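Local coordinates for putative diflavin flavoprotein A 3 (Synechocystis sp., PDB 6H0C) that probably passes electrons from NADH to oxygen, giving water, as a longer protein of which this chain is the flavodiiron core of beta-lactamase-like and flavodoxin-like domains, at residues G309-A321 / S351-R363. Sequence-based numbering, arbitrary orientation.
Sequences GFIFGSPTLGGHA and SGEAIDMLENKFR
Phe362 meets Phe310 and Phe312 in an aromatic cluster where helix 353-363 packs on strand 309-313 of the flavodoxin-like domain, the central strand of a parallel five-stranded sheet. Strand and helix run nearly antiparallel, at 156°, with their axes 9.7 Å apart, as expected for a helix covering an alpha/beta sheet. Both ring pairs are T-shaped, but Phe362 plays opposite parts in them. Phe310 presents its edge to one face of Phe362, CE1 lying 3.4 Å from CE1 of Phe362. Phe362 in turn directs its own edge at a face of Phe312, its CZ 3.6 Å from CD2 of Phe312 and displaced toward the rim. A chi1 of 61°, with CG between the backbone N and the carbonyl carbon, aims the Phe310 ring at Phe362 and brings its CE1 edge forward. One helical turn earlier, Leu358 spreads its methyls: CD1 touches CB of both Phe312 and Ser314, while CD2 reaches CD1 of Phe312.

Beyond the strand, the chain crosses the start of the helix. In flavodoxin-like domains the loop at this strand end commonly contributes to the FMN site, and here its path along the helix start is set by close contacts. Ala354 CB packs 3.8 Å from Ala321 CB, and the latter also meets Met357 CE. Thr316 OG1 accepts a hydrogen bond from Ala354 N (3.1 Å, 151° at the hydrogen), giving the first turn of the helix a side-chain acceptor just past the N-cap Gly352. The type I' turn from Leu317 to His320 brings Gly319 O to 3.3 Å from Glu353 CB.

In the second shell, Leu329 of helix 323-335 touches Phe362, and Phe367 adds another edge-to-face ring to Phe310. Ser314 is fixed locally: its OG donates to Pro315 O at 2.8 Å, approaching a lone pair within the plane of that carbonyl.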
loop_
_atom_site.group_PDB
_atom_site.type_symbol
_atom_site.label_atom_id
_atom_site.label_comp_id
_atom_site.label_asym_id
_atom_site.label_seq_id
_atom_site.Cartn_x
_atom_site.Cartn_y
_atom_site.Cartn_z
ATOM N N GLY A 309 -16.501 0.269 16.573
ATOM C CA GLY A 309 -16.234 -1.156 16.529
ATOM C C GLY A 309 -14.768 -1.369 16.212
ATOM O O GLY A 309 -14.101 -0.449 15.737
ATOM N N PHE A 310 -14.263 -2.565 16.495
ATOM C CA PHE A 310 -12.909 -2.948 16.101
ATOM C C PHE A 310 -12.913 -4.371 15.559
ATOM O O PHE A 310 -13.766 -5.187 15.922
ATOM C CB PHE A 310 -11.927 -2.827 17.276
ATOM C CG PHE A 310 -12.255 -3.721 18.456
ATOM C CD1 PHE A 310 -11.758 -5.006 18.529
ATOM C CD2 PHE A 310 -13.055 -3.262 19.496
ATOM C CE1 PHE A 310 -12.059 -5.821 19.605
ATOM C CE2 PHE A 310 -13.353 -4.073 20.576
ATOM C CZ PHE A 310 -12.858 -5.353 20.631
ATOM N N ILE A 311 -11.949 -4.661 14.693
ATOM C CA ILE A 311 -11.828 -5.958 14.039
ATOM C C ILE A 311 -10.371 -6.403 14.057
ATOM O O ILE A 311 -9.491 -5.621 13.707
ATOM C CB ILE A 311 -12.321 -5.891 12.586
ATOM C CG1 ILE A 311 -13.775 -5.387 12.530
ATOM C CG2 ILE A 311 -12.167 -7.240 11.901
ATOM C CD1 ILE A 311 -14.342 -5.237 11.115
ATOM N N PHE A 312 -10.113 -7.641 14.472
ATOM C CA PHE A 312 -8.757 -8.206 14.458
ATOM C C PHE A 312 -8.594 -9.230 13.337
ATOM O O PHE A 312 -9.456 -10.099 13.148
ATOM C CB PHE A 312 -8.417 -8.874 15.797
ATOM C CG PHE A 312 -7.769 -7.951 16.817
ATOM C CD1 PHE A 312 -6.487 -8.212 17.295
ATOM C CD2 PHE A 312 -8.448 -6.849 17.324
ATOM C CE1 PHE A 312 -5.894 -7.388 18.249
ATOM C CE2 PHE A 312 -7.857 -6.020 18.276
ATOM C CZ PHE A 312 -6.577 -6.289 18.734
ATOM N N GLY A 313 -7.486 -9.124 12.603
ATOM C CA GLY A 313 -7.142 -10.080 11.563
ATOM C C GLY A 313 -5.761 -10.643 11.845
ATOM O O GLY A 313 -4.802 -9.890 12.038
ATOM N N SER A 314 -5.639 -11.966 11.873
ATOM C CA SER A 314 -4.364 -12.566 12.259
ATOM C C SER A 314 -4.095 -13.884 11.547
ATOM O O SER A 314 -4.992 -14.711 11.403
ATOM C CB SER A 314 -4.322 -12.782 13.784
ATOM O OG SER A 314 -3.120 -13.411 14.193
ATOM N N PRO A 315 -2.845 -14.084 11.101
ATOM C CA PRO A 315 -2.400 -15.418 10.698
ATOM C C PRO A 315 -2.061 -16.246 11.936
ATOM O O PRO A 315 -2.132 -15.739 13.063
ATOM C CB PRO A 315 -1.151 -15.132 9.871
ATOM C CG PRO A 315 -0.563 -13.919 10.550
ATOM C CD PRO A 315 -1.762 -13.086 10.994
ATOM N N THR A 316 -1.685 -17.501 11.730
ATOM C CA THR A 316 -1.220 -18.334 12.828
ATOM C C THR A 316 0.208 -18.787 12.551
ATOM O O THR A 316 0.500 -19.354 11.493
ATOM C CB THR A 316 -2.130 -19.545 13.037
ATOM O OG1 THR A 316 -3.459 -19.087 13.322
ATOM C CG2 THR A 316 -1.621 -20.399 14.202
ATOM N N LEU A 317 1.101 -18.507 13.493
ATOM C CA LEU A 317 2.517 -18.796 13.312
ATOM C C LEU A 317 2.998 -19.677 14.453
ATOM O O LEU A 317 3.112 -19.224 15.592
ATOM C CB LEU A 317 3.338 -17.501 13.242
ATOM C CG LEU A 317 2.901 -16.484 12.178
ATOM C CD1 LEU A 317 3.743 -15.214 12.249
ATOM C CD2 LEU A 317 2.939 -17.078 10.772
ATOM N N GLY A 318 3.266 -20.941 14.142
ATOM C CA GLY A 318 3.634 -21.906 15.160
ATOM C C GLY A 318 2.545 -22.092 16.199
ATOM O O GLY A 318 2.821 -22.160 17.396
ATOM N N GLY A 319 1.300 -22.168 15.744
ATOM C CA GLY A 319 0.175 -22.385 16.637
ATOM C C GLY A 319 -0.285 -21.163 17.410
ATOM O O GLY A 319 -1.214 -21.248 18.215
ATOM N N HIS A 320 0.348 -20.019 17.166
ATOM C CA HIS A 320 0.026 -18.812 17.920
ATOM C C HIS A 320 -0.139 -17.599 17.029
ATOM O O HIS A 320 0.371 -17.561 15.904
ATOM C CB HIS A 320 1.108 -18.512 18.961
ATOM C CG HIS A 320 1.259 -19.574 20.005
ATOM N ND1 HIS A 320 2.244 -20.539 19.949
ATOM C CD2 HIS A 320 0.553 -19.821 21.134
ATOM C CE1 HIS A 320 2.137 -21.332 20.999
ATOM N NE2 HIS A 320 1.119 -20.920 21.734
ATOM N N ALA A 321 -0.854 -16.605 17.543
ATOM C CA ALA A 321 -0.882 -15.297 16.912
ATOM C C ALA A 321 0.534 -14.707 16.919
ATOM O O ALA A 321 1.337 -15.004 17.809
ATOM C CB ALA A 321 -1.855 -14.376 17.634
ATOM N N SER A 351 -3.492 -25.017 10.580
ATOM C CA SER A 351 -3.850 -24.659 11.947
ATOM C C SER A 351 -4.264 -23.189 12.023
ATOM O O SER A 351 -3.563 -22.313 11.511
ATOM C CB SER A 351 -2.686 -24.940 12.898
ATOM O OG SER A 351 -1.658 -23.977 12.742
ATOM N N GLY A 352 -5.405 -22.922 12.654
ATOM C CA GLY A 352 -5.905 -21.563 12.784
ATOM C C GLY A 352 -6.167 -21.147 14.221
ATOM O O GLY A 352 -7.173 -20.503 14.522
ATOM N N GLU A 353 -5.248 -21.506 15.110
ATOM C CA GLU A 353 -5.418 -21.278 16.542
ATOM C C GLU A 353 -5.444 -19.800 16.924
ATOM O O GLU A 353 -6.069 -19.434 17.910
ATOM C CB GLU A 353 -4.311 -21.983 17.321
ATOM C CG GLU A 353 -4.417 -23.510 17.316
ATOM C CD GLU A 353 -3.779 -24.165 16.095
ATOM O OE1 GLU A 353 -3.805 -25.415 16.010
ATOM O OE2 GLU A 353 -3.248 -23.434 15.227
ATOM N N ALA A 354 -4.769 -18.952 16.155
ATOM C CA ALA A 354 -4.778 -17.515 16.439
ATOM C C ALA A 354 -6.204 -16.950 16.375
ATOM O O ALA A 354 -6.601 -16.127 17.204
ATOM C CB ALA A 354 -3.858 -16.773 15.475
ATOM N N ILE A 355 -6.976 -17.417 15.398
ATOM C CA ILE A 355 -8.354 -16.967 15.218
ATOM C C ILE A 355 -9.240 -17.441 16.374
ATOM O O ILE A 355 -10.039 -16.667 16.922
ATOM C CB ILE A 355 -8.918 -17.463 13.874
ATOM C CG1 ILE A 355 -8.109 -16.859 12.723
ATOM C CG2 ILE A 355 -10.395 -17.114 13.749
ATOM C CD1 ILE A 355 -8.438 -17.430 11.365
ATOM N N ASP A 356 -9.087 -18.709 16.752
ATOM C CA ASP A 356 -9.818 -19.246 17.895
ATOM C C ASP A 356 -9.475 -18.461 19.169
ATOM O O ASP A 356 -10.368 -18.080 19.934
ATOM C CB ASP A 356 -9.514 -20.734 18.090
ATOM C CG ASP A 356 -9.912 -21.585 16.888
ATOM O OD1 ASP A 356 -10.817 -21.180 16.122
ATOM O OD2 ASP A 356 -9.314 -22.671 16.719
ATOM N N MET A 357 -8.185 -18.207 19.383
ATOM C CA MET A 357 -7.734 -17.482 20.568
ATOM C C MET A 357 -8.415 -16.112 20.656
ATOM O O MET A 357 -8.998 -15.755 21.682
ATOM C CB MET A 357 -6.210 -17.330 20.552
ATOM C CG MET A 357 -5.618 -16.685 21.802
ATOM S SD MET A 357 -5.645 -14.876 21.773
ATOM C CE MET A 357 -4.520 -14.511 20.418
ATOM N N LEU A 358 -8.351 -15.351 19.567
ATOM C CA LEU A 358 -8.964 -14.028 19.529
ATOM C C LEU A 358 -10.485 -14.066 19.741
ATOM O O LEU A 358 -11.036 -13.269 20.512
ATOM C CB LEU A 358 -8.638 -13.340 18.205
ATOM C CG LEU A 358 -7.189 -12.886 18.020
ATOM C CD1 LEU A 358 -6.989 -12.369 16.607
ATOM C CD2 LEU A 358 -6.822 -11.822 19.051
ATOM N N GLU A 359 -11.163 -14.981 19.059
ATOM C CA GLU A 359 -12.608 -15.083 19.185
ATOM C C GLU A 359 -12.985 -15.338 20.644
ATOM O O GLU A 359 -13.869 -14.684 21.198
ATOM C CB GLU A 359 -13.140 -16.198 18.280
ATOM C CG GLU A 359 -14.646 -16.434 18.365
ATOM C CD GLU A 359 -15.133 -17.438 17.332
ATOM O OE1 GLU A 359 -14.578 -18.555 17.278
ATOM O OE2 GLU A 359 -16.062 -17.102 16.569
ATOM N N ASN A 360 -12.282 -16.279 21.263
ATOM C CA ASN A 360 -12.520 -16.651 22.653
ATOM C C ASN A 360 -12.266 -15.527 23.636
ATOM O O ASN A 360 -13.042 -15.329 24.573
ATOM C CB ASN A 360 -11.648 -17.837 23.037
ATOM C CG ASN A 360 -12.180 -19.128 22.509
ATOM O OD1 ASN A 360 -13.384 -19.272 22.306
ATOM N ND2 ASN A 360 -11.291 -20.084 22.278
ATOM N N LYS A 361 -11.166 -14.806 23.434
ATOM C CA LYS A 361 -10.799 -13.731 24.347
ATOM C C LYS A 361 -11.814 -12.592 24.274
ATOM O O LYS A 361 -12.209 -12.038 25.301
ATOM C CB LYS A 361 -9.381 -13.227 24.049
ATOM C CG LYS A 361 -8.310 -13.935 24.873
ATOM C CD LYS A 361 -8.518 -15.436 24.846
ATOM C CE LYS A 361 -7.625 -16.163 25.832
ATOM N NZ LYS A 361 -7.673 -17.640 25.597
ATOM N N PHE A 362 -12.258 -12.262 23.069
ATOM C CA PHE A 362 -13.231 -11.195 22.908
ATOM C C PHE A 362 -14.606 -11.633 23.423
ATOM O O PHE A 362 -15.320 -10.841 24.049
ATOM C CB PHE A 362 -13.291 -10.743 21.445
ATOM C CG PHE A 362 -12.083 -9.950 21.020
ATOM C CD1 PHE A 362 -11.593 -8.928 21.825
ATOM C CD2 PHE A 362 -11.422 -10.238 19.837
ATOM C CE1 PHE A 362 -10.467 -8.199 21.446
ATOM C CE2 PHE A 362 -10.296 -9.515 19.459
ATOM C CZ PHE A 362 -9.820 -8.499 20.260
ATOM N N ARG A 363 -14.967 -12.894 23.198
ATOM C CA ARG A 363 -16.233 -13.388 23.735
ATOM C C ARG A 363 -16.218 -13.381 25.267
ATOM O O ARG A 363 -17.162 -12.902 25.890
ATOM C CB ARG A 363 -16.555 -14.789 23.224
ATOM C CG ARG A 363 -17.887 -15.312 23.767
ATOM C CD ARG A 363 -18.369 -16.556 23.041
ATOM N NE ARG A 363 -17.269 -17.471 22.756
ATOM C CZ ARG A 363 -16.920 -17.859 21.533
ATOM N NH1 ARG A 363 -17.594 -17.424 20.473
ATOM N NH2 ARG A 363 -15.899 -18.692 21.373
HETATM O O HOH W 1 -1.148 -21.602 9.816
HETATM O O HOH W 2 1.298 -22.495 12.760
#